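Local coordinates for protein polyphosphate kinase (Porphyromonas gingivalis, PDB 2O8R) that probably catalyses the reversible transfer of the terminal phosphate of ATP to a growing polyphosphate chain, with magnesium as cofactor, at residues P9-D14 with L575-P580; D14-S19 with R570-L575; R557-G562 with R583-T588. The protein carries 3 engineered substitutions. All blocks are in the same frame, centred on the assembly; numbering follows the deposited sequence.

How the contacts relate
Contacts 1 and 2 are neighbours, their centres about 9 Å apart, and together they lay the chain's start, from P9 into helix 13-29, along the loop between strands 564-569 and 585-589. They share D14 and L575; a probable backbone hydrogen bond from F11 N to C574 O joins them, and contact 2 closes the slightly shorter loop of chain inside contact 1. Contact 3, about 12 Å from contact 1 and 18 Å from contact 2, packs helix 549-560 against strand 585-589 within the C-terminal region. L575 touches I585 and V587, linking the loop to that strand. The N-terminal region thus docks on a loop that joins two neighbouring parallel strands of the C-terminal sheet.

Contact 1: P9-D14 with L575-P580; sequences PFFRRD and LVPDMP. With SO4 (sulfate ion), chain C.
V576 sits between two residues of the N-terminal segment, its CB over the F11 ring and its CG1 against P9. CB stands 3.7 Å from the F11 ring centroid, 19° off the normal, a CH-pi contact displaced toward the rim near CZ and CE2. CG2 lies by the same rim, 3.7 Å from CZ of F11. The other branch, CG1, meets CB of P9 at 3.5 Å, and the two side chains cross at about a right angle. F11 reaches the loop because CG is anti to its carbonyl carbon (chi1 -71°), which carries CE2 to 3.6 Å from CD of P577 and 3.4 Å from O of L575, both oblique to the ring. A beta-branched valine suits this place, since its two methyls serve two partners at once, while the flat phenylalanine ring and the rigid, puckered proline ring offer apolar surfaces. Beyond this tightly packed part the contact thins: the side chain of F10 starts away from the loop and packs on helix 549-560, and R12 is exposed. At the start of helix 13-29, with R12 as N-cap, R13 N gives a hydrogen bond of 2.9 Å to O2 of a sulfate ion, probably from the crystallisation liquor. No hydrogen bond joins the two segments, though Y556 OH bonds to V576 N. The chemistry therefore implies docking by apolar shape, while the backbone N-H at the helix start can hold an anion, here a sulfate.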
loop_
_atom_site.group_PDB
_atom_site.type_symbol
_atom_site.label_atom_id
_atom_site.label_comp_id
_atom_site.label_asym_id
_atom_site.label_seq_id
_atom_site.Cartn_x
_atom_site.Cartn_y
_atom_site.Cartn_z
ATOM N N PRO A 9 39.186 17.356 20.481
ATOM C CA PRO A 9 39.011 16.745 19.166
ATOM C C PRO A 9 37.569 16.269 18.926
ATOM O O PRO A 9 36.881 15.862 19.873
ATOM C CB PRO A 9 39.950 15.545 19.229
ATOM C CG PRO A 9 39.917 15.132 20.666
ATOM C CD PRO A 9 39.798 16.423 21.447
ATOM N N PHE A 10 37.123 16.346 17.670
ATOM C CA PHE A 10 35.804 15.849 17.250
ATOM C C PHE A 10 35.851 15.312 15.828
ATOM O O PHE A 10 36.360 15.988 14.932
ATOM C CB PHE A 10 34.754 16.961 17.271
ATOM C CG PHE A 10 34.517 17.571 18.620
ATOM C CD1 PHE A 10 33.647 16.983 19.522
ATOM C CD2 PHE A 10 35.140 18.754 18.975
ATOM C CE1 PHE A 10 33.412 17.556 20.761
ATOM C CE2 PHE A 10 34.914 19.329 20.213
ATOM C CZ PHE A 10 34.040 18.733 21.104
ATOM N N PHE A 11 35.305 14.120 15.607
ATOM C CA PHE A 11 35.130 13.622 14.246
ATOM C C PHE A 11 34.108 14.492 13.567
ATOM O O PHE A 11 33.203 14.996 14.231
ATOM C CB PHE A 11 34.568 12.213 14.246
ATOM C CG PHE A 11 35.526 11.175 14.704
ATOM C CD1 PHE A 11 36.801 11.100 14.162
ATOM C CD2 PHE A 11 35.134 10.241 15.661
ATOM C CE1 PHE A 11 37.684 10.116 14.591
ATOM C CE2 PHE A 11 35.998 9.251 16.089
ATOM C CZ PHE A 11 37.284 9.184 15.558
ATOM N N ARG A 12 34.249 14.679 12.258
ATOM C CA ARG A 12 33.176 15.263 11.459
ATOM C C ARG A 12 32.026 14.252 11.408
ATOM O O ARG A 12 32.257 13.043 11.362
ATOM C CB ARG A 12 33.680 15.583 10.063
ATOM C CG ARG A 12 34.912 16.448 10.095
ATOM C CD ARG A 12 35.379 16.903 8.723
ATOM N NE ARG A 12 36.712 17.496 8.823
ATOM C CZ ARG A 12 36.961 18.783 9.068
ATOM N NH1 ARG A 12 35.965 19.649 9.232
ATOM N NH2 ARG A 12 38.220 19.205 9.154
ATOM N N ARG A 13 30.790 14.731 11.441
ATOM C CA ARG A 13 29.660 13.816 11.576
ATOM C C ARG A 13 29.473 12.890 10.363
ATOM O O ARG A 13 29.230 11.697 10.527
ATOM C CB ARG A 13 28.371 14.553 11.965
ATOM C CG ARG A 13 27.962 15.694 11.056
ATOM C CD ARG A 13 26.574 16.187 11.415
ATOM N NE ARG A 13 25.549 15.223 11.019
ATOM C CZ ARG A 13 24.253 15.332 11.302
ATOM N NH1 ARG A 13 23.802 16.366 11.996
ATOM N NH2 ARG A 13 23.403 14.400 10.890
ATOM N N ASP A 14 29.638 13.439 9.161
ATOM C CA ASP A 14 29.497 12.687 7.912
ATOM C C ASP A 14 30.568 11.623 7.716
ATOM O O ASP A 14 30.277 10.531 7.242
ATOM C CB ASP A 14 29.485 13.648 6.723
ATOM C CG ASP A 14 28.326 14.624 6.788
ATOM O OD1 ASP A 14 27.181 14.154 6.911
ATOM O OD2 ASP A 14 28.551 15.851 6.736
ATOM N N LEU A 575 32.614 11.775 19.157
ATOM C CA LEU A 575 33.612 11.648 20.194
ATOM C C LEU A 575 34.708 10.768 19.628
ATOM O O LEU A 575 34.428 9.710 19.087
ATOM C CB LEU A 575 33.002 11.016 21.437
ATOM C CG LEU A 575 33.868 10.879 22.684
ATOM C CD1 LEU A 575 33.020 11.076 23.924
ATOM C CD2 LEU A 575 34.562 9.528 22.721
ATOM N N VAL A 576 35.952 11.218 19.737
ATOM C CA VAL A 576 37.075 10.469 19.198
ATOM C C VAL A 576 37.830 9.700 20.273
ATOM O O VAL A 576 38.356 10.286 21.223
ATOM C CB VAL A 576 37.970 11.337 18.247
ATOM C CG1 VAL A 576 37.905 12.786 18.609
ATOM C CG2 VAL A 576 39.400 10.813 18.139
ATOM N N PRO A 577 37.851 8.367 20.138
ATOM C CA PRO A 577 38.412 7.498 21.160
ATOM C C PRO A 577 39.926 7.405 21.051
ATOM O O PRO A 577 40.507 7.900 20.078
ATOM C CB PRO A 577 37.780 6.149 20.840
ATOM C CG PRO A 577 37.595 6.171 19.367
ATOM C CD PRO A 577 37.346 7.605 18.980
ATOM N N ASP A 578 40.538 6.767 22.048
ATOM C CA ASP A 578 41.977 6.512 22.083
ATOM C C ASP A 578 42.773 7.806 22.019
ATOM O O ASP A 578 43.740 7.923 21.272
ATOM C CB ASP A 578 42.396 5.581 20.944
ATOM C CG ASP A 578 41.610 4.288 20.920
ATOM O OD1 ASP A 578 41.082 3.882 21.980
ATOM O OD2 ASP A 578 41.531 3.676 19.830
HETATM N N MSE A 579 42.348 8.775 22.811
HETATM C CA MSE A 579 42.994 10.066 22.874
HETATM C C MSE A 579 43.219 10.371 24.333
HETATM O O MSE A 579 42.565 9.776 25.180
HETATM C CB MSE A 579 42.077 11.120 22.283
HETATM C CG MSE A 579 41.681 10.844 20.866
HETATM SE SE MSE A 579 42.943 11.503 19.541
HETATM C CE MSE A 579 44.254 10.059 19.421
ATOM N N PRO A 580 44.154 11.280 24.641
ATOM C CA PRO A 580 44.320 11.675 26.029
ATOM C C PRO A 580 43.014 12.109 26.705
ATOM O O PRO A 580 42.747 11.705 27.839
ATOM C CB PRO A 580 45.311 12.833 25.931
ATOM C CG PRO A 580 46.119 12.491 24.736
ATOM C CD PRO A 580 45.137 11.949 23.771
HETATM S S SO4 C . 30.429 18.493 11.302
HETATM O O1 SO4 C . 30.121 17.940 12.623
HETATM O O2 SO4 C . 30.839 17.432 10.379
HETATM O O3 SO4 C . 29.245 19.149 10.757
HETATM O O4 SO4 C . 31.522 19.453 11.449
#

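Contact 2: D14-S19 with R570-L575; sequences DMSWLS and RGICCL
S16 meets C573 through its hydroxyl: C573 N donates to OG of S16 at 2.7 Å, with an N-H...O angle of 142°. With chi1 at 166°, OG lies opposite the S16 backbone N and beside the carbonyl carbon, which sets it against the loop, 3.6 Å from CG2 of I572. Serine suits this spot because a small side chain lets the loop come close while providing an acceptor for a buried backbone N-H. Beside it, CG1 of I572 rests 3.9 Å from CB of W17 and near the plane of the indole, at its edge. In the next shell W17 stacks on F52 and meets F20 edge-to-face, contacts that would limit movement of the indole. D14 ties the same helix to helix 35-63 through a salt bridge to R56 and a hydrogen bond to H60, while R589 bonds to the carbonyls of R570 and G571 and to the S19 hydroxyl. W17 also touches N48, which, like R570 at the start of the loop, is predicted to bind ATP. The arrangement thus belongs to the interface where the N-terminal helices of a PPK1 enzyme meet a phospholipase D-like C-terminal domain, beside the probable nucleotide site.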
loop_
_atom_site.group_PDB
_atom_site.type_symbol
_atom_site.label_atom_id
_atom_site.label_comp_id
_atom_site.label_asym_id
_atom_site.label_seq_id
_atom_site.Cartn_x
_atom_site.Cartn_y
_atom_site.Cartn_z
ATOM N N ASP A 14 29.638 13.439 9.161
ATOM C CA ASP A 14 29.497 12.687 7.912
ATOM C C ASP A 14 30.568 11.623 7.716
ATOM O O ASP A 14 30.277 10.531 7.242
ATOM C CB ASP A 14 29.485 13.648 6.723
ATOM C CG ASP A 14 28.326 14.624 6.788
ATOM O OD1 ASP A 14 27.181 14.154 6.911
ATOM O OD2 ASP A 14 28.551 15.851 6.736
HETATM N N MSE A 15 31.803 11.941 8.084
HETATM C CA MSE A 15 32.865 10.952 8.078
HETATM C C MSE A 15 32.498 9.831 9.036
HETATM O O MSE A 15 32.597 8.647 8.707
HETATM C CB MSE A 15 34.193 11.583 8.499
HETATM C CG MSE A 15 34.770 12.594 7.524
HETATM SE SE MSE A 15 34.426 12.184 5.640
HETATM C CE MSE A 15 33.053 13.525 5.275
ATOM N N SER A 16 32.056 10.228 10.222
ATOM C CA SER A 16 31.534 9.304 11.198
ATOM C C SER A 16 30.371 8.517 10.614
ATOM O O SER A 16 30.272 7.315 10.828
ATOM C CB SER A 16 31.103 10.052 12.454
ATOM O OG SER A 16 30.303 9.237 13.276
ATOM N N TRP A 17 29.501 9.170 9.855
ATOM C CA TRP A 17 28.395 8.429 9.252
ATOM C C TRP A 17 28.907 7.397 8.274
ATOM O O TRP A 17 28.496 6.246 8.321
ATOM C CB TRP A 17 27.393 9.329 8.545
ATOM C CG TRP A 17 26.196 8.557 8.075
ATOM C CD1 TRP A 17 25.047 8.319 8.779
ATOM C CD2 TRP A 17 26.030 7.909 6.809
ATOM N NE1 TRP A 17 24.180 7.572 8.032
ATOM C CE2 TRP A 17 24.755 7.304 6.818
ATOM C CE3 TRP A 17 26.837 7.777 5.670
ATOM C CZ2 TRP A 17 24.261 6.579 5.729
ATOM C CZ3 TRP A 17 26.347 7.066 4.592
ATOM C CH2 TRP A 17 25.066 6.468 4.631
ATOM N N LEU A 18 29.803 7.818 7.388
ATOM C CA LEU A 18 30.361 6.934 6.372
ATOM C C LEU A 18 31.039 5.722 6.990
ATOM O O LEU A 18 31.033 4.632 6.425
ATOM C CB LEU A 18 31.300 7.710 5.439
ATOM C CG LEU A 18 30.551 8.611 4.443
ATOM C CD1 LEU A 18 31.471 9.619 3.762
ATOM C CD2 LEU A 18 29.793 7.783 3.405
ATOM N N SER A 19 31.583 5.917 8.183
ATOM C CA SER A 19 32.170 4.838 8.962
ATOM C C SER A 19 31.122 3.787 9.316
ATOM O O SER A 19 31.388 2.583 9.279
ATOM C CB SER A 19 32.785 5.417 10.239
ATOM O OG SER A 19 33.476 4.428 10.967
ATOM N N ARG A 570 25.769 2.874 17.555
ATOM C CA ARG A 570 25.842 2.201 16.258
ATOM C C ARG A 570 26.057 3.152 15.094
ATOM O O ARG A 570 26.788 2.834 14.157
ATOM C CB ARG A 570 24.670 1.240 16.009
ATOM C CG ARG A 570 23.325 1.865 16.024
ATOM C CD ARG A 570 22.312 1.078 15.217
ATOM N NE ARG A 570 21.309 2.029 14.741
ATOM C CZ ARG A 570 21.063 2.296 13.465
ATOM N NH1 ARG A 570 21.692 1.630 12.505
ATOM N NH2 ARG A 570 20.160 3.208 13.150
ATOM N N GLY A 571 25.447 4.326 15.158
ATOM C CA GLY A 571 25.529 5.266 14.039
ATOM C C GLY A 571 26.622 6.297 14.190
ATOM O O GLY A 571 27.794 5.967 14.373
ATOM N N ILE A 572 26.221 7.557 14.120
ATOM C CA ILE A 572 27.155 8.658 14.180
ATOM C C ILE A 572 27.738 8.811 15.572
ATOM O O ILE A 572 27.008 8.901 16.544
ATOM C CB ILE A 572 26.496 9.973 13.747
ATOM C CG1 ILE A 572 26.257 9.986 12.241
ATOM C CG2 ILE A 572 27.367 11.152 14.086
ATOM C CD1 ILE A 572 25.492 11.227 11.806
ATOM N N CYS A 573 29.063 8.816 15.650
ATOM C CA CYS A 573 29.756 9.182 16.862
ATOM C C CYS A 573 30.878 10.181 16.581
ATOM O O CYS A 573 31.767 9.907 15.787
ATOM C CB CYS A 573 30.320 7.947 17.533
ATOM S SG CYS A 573 30.908 8.282 19.182
ATOM N N CYS A 574 30.832 11.335 17.241
ATOM C CA CYS A 574 31.800 12.411 16.990
ATOM C C CYS A 574 32.817 12.530 18.090
ATOM O O CYS A 574 33.751 13.316 17.988
ATOM C CB CYS A 574 31.103 13.755 16.843
ATOM S SG CYS A 574 30.013 13.870 15.424
ATOM N N LEU A 575 32.614 11.775 19.157
ATOM C CA LEU A 575 33.612 11.648 20.194
ATOM C C LEU A 575 34.708 10.768 19.628
ATOM O O LEU A 575 34.428 9.710 19.087
ATOM C CB LEU A 575 33.002 11.016 21.437
ATOM C CG LEU A 575 33.868 10.879 22.684
ATOM C CD1 LEU A 575 33.020 11.076 23.924
ATOM C CD2 LEU A 575 34.562 9.528 22.721
#

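Contact 3: R557-G562 with R583-T588; sequences RASEAG and RNIRVT
S559 engages N584 twice, once through its hydroxyl and once through its carbonyl. OG of S559 accepts from N584 N at 2.8 Å, the straighter bond of the two at 155°. The carbonyl O of S559 takes the side-chain ND2 of N584, also at 2.8 Å; this donor approaches tilted 28° from the carbonyl plane and somewhat out of its own amide plane. G562 N reaches the same oxygen from the opposite face, so the carbonyl is gripped by two donors. The G562 bond is part of the Schellman motif that ends helix 549-560, and glycine suits the positive phi there because a CB would be jammed against the preceding carbonyl O. Its CA lies 3.5 Å from ND2 of N584. Asparagine suits position 584 because its first side-chain bond points toward the helix and, with CG beside the backbone N (chi1 -70°), its amide supplies the second donor while its backbone supplies the first. Behind these two bonds, CG1 of I585 packs 3.7 Å from CB of S559, and strand 564-569 covers other parts of the isoleucine. N584 and R586 bond through their backbones to I565 of that strand. The helix end is therefore held to the residue just before strand 585-589 by two polar bonds: a carbonyl in the last turn of the helix gains a side-chain donor besides G562 N.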
loop_
_atom_site.group_PDB
_atom_site.type_symbol
_atom_site.label_atom_id
_atom_site.label_comp_id
_atom_site.label_asym_id
_atom_site.label_seq_id
_atom_site.Cartn_x
_atom_site.Cartn_y
_atom_site.Cartn_z
ATOM N N ARG A 557 35.626 15.596 29.702
ATOM C CA ARG A 557 35.984 16.051 31.036
ATOM C C ARG A 557 35.796 14.961 32.090
ATOM O O ARG A 557 36.582 14.876 33.034
ATOM C CB ARG A 557 35.205 17.298 31.429
ATOM C CG ARG A 557 35.591 18.571 30.684
ATOM C CD ARG A 557 34.634 19.712 31.027
ATOM N NE ARG A 557 34.109 19.548 32.384
ATOM C CZ ARG A 557 32.817 19.456 32.704
ATOM N NH1 ARG A 557 31.869 19.543 31.773
ATOM N NH2 ARG A 557 32.477 19.290 33.975
ATOM N N ALA A 558 34.771 14.130 31.931
ATOM C CA ALA A 558 34.560 13.019 32.855
ATOM C C ALA A 558 35.708 12.030 32.729
ATOM O O ALA A 558 36.244 11.570 33.730
ATOM C CB ALA A 558 33.231 12.344 32.597
ATOM N N SER A 559 36.105 11.736 31.495
ATOM C CA SER A 559 37.244 10.855 31.238
ATOM C C SER A 559 38.507 11.400 31.900
ATOM O O SER A 559 39.132 10.717 32.724
ATOM C CB SER A 559 37.466 10.701 29.733
ATOM O OG SER A 559 38.545 9.826 29.459
ATOM N N GLU A 560 38.854 12.639 31.543
ATOM C CA GLU A 560 39.960 13.381 32.152
ATOM C C GLU A 560 39.942 13.297 33.674
ATOM O O GLU A 560 40.989 13.137 34.298
ATOM C CB GLU A 560 39.902 14.852 31.724
ATOM C CG GLU A 560 40.420 15.127 30.312
ATOM C CD GLU A 560 40.096 16.519 29.813
ATOM O OE1 GLU A 560 39.174 17.157 30.369
ATOM O OE2 GLU A 560 40.761 16.985 28.857
ATOM N N ALA A 561 38.746 13.382 34.260
ATOM C CA ALA A 561 38.558 13.333 35.710
ATOM C C ALA A 561 38.674 11.936 36.309
ATOM O O ALA A 561 38.418 11.762 37.492
ATOM C CB ALA A 561 37.208 13.907 36.075
ATOM N N GLY A 562 39.020 10.940 35.499
ATOM C CA GLY A 562 39.071 9.571 35.985
ATOM C C GLY A 562 37.767 8.780 35.932
ATOM O O GLY A 562 37.729 7.633 36.395
ATOM N N ARG A 583 40.851 9.017 27.229
ATOM C CA ARG A 583 41.663 7.915 27.725
ATOM C C ARG A 583 40.855 6.877 28.499
ATOM O O ARG A 583 41.140 5.690 28.413
ATOM C CB ARG A 583 42.846 8.472 28.533
ATOM C CG ARG A 583 43.359 7.632 29.704
ATOM C CD ARG A 583 44.745 8.096 30.189
ATOM N NE ARG A 583 44.948 9.545 30.086
ATOM C CZ ARG A 583 45.814 10.130 29.259
ATOM N NH1 ARG A 583 46.577 9.402 28.449
ATOM N NH2 ARG A 583 45.921 11.451 29.242
ATOM N N ASN A 584 39.840 7.319 29.228
ATOM C CA ASN A 584 38.992 6.398 29.983
ATOM C C ASN A 584 37.692 6.001 29.296
ATOM O O ASN A 584 36.789 5.470 29.947
ATOM C CB ASN A 584 38.673 6.992 31.342
ATOM C CG ASN A 584 39.868 7.028 32.236
ATOM O OD1 ASN A 584 40.667 6.096 32.243
ATOM N ND2 ASN A 584 40.012 8.106 32.996
ATOM N N ILE A 585 37.597 6.259 27.991
ATOM C CA ILE A 585 36.401 5.923 27.228
ATOM C C ILE A 585 36.637 4.760 26.266
ATOM O O ILE A 585 37.641 4.732 25.555
ATOM C CB ILE A 585 35.856 7.150 26.462
ATOM C CG1 ILE A 585 35.846 8.377 27.381
ATOM C CG2 ILE A 585 34.444 6.864 25.920
ATOM C CD1 ILE A 585 35.217 9.617 26.798
ATOM N N ARG A 586 35.716 3.795 26.269
ATOM C CA ARG A 586 35.676 2.733 25.248
ATOM C C ARG A 586 34.429 2.891 24.387
ATOM O O ARG A 586 33.324 3.045 24.898
ATOM C CB ARG A 586 35.685 1.337 25.878
ATOM C CG ARG A 586 37.020 0.921 26.445
ATOM C CD ARG A 586 37.165 -0.584 26.600
ATOM N NE ARG A 586 35.980 -1.268 27.135
ATOM C CZ ARG A 586 35.557 -1.237 28.403
ATOM N NH1 ARG A 586 36.179 -0.511 29.336
ATOM N NH2 ARG A 586 34.477 -1.936 28.734
ATOM N N VAL A 587 34.615 2.850 23.075
ATOM C CA VAL A 587 33.520 3.040 22.139
ATOM C C VAL A 587 33.234 1.764 21.357
ATOM O O VAL A 587 34.069 1.269 20.584
ATOM C CB VAL A 587 33.815 4.184 21.168
ATOM C CG1 VAL A 587 32.725 4.284 20.116
ATOM C CG2 VAL A 587 33.942 5.488 21.930
ATOM N N THR A 588 32.036 1.240 21.565
ATOM C CA THR A 588 31.611 0.039 20.881
ATOM C C THR A 588 30.475 0.341 19.919
ATOM O O THR A 588 29.462 0.927 20.296
ATOM C CB THR A 588 31.186 -1.032 21.883
ATOM O OG1 THR A 588 32.295 -1.315 22.747
ATOM C CG2 THR A 588 30.746 -2.308 21.172
#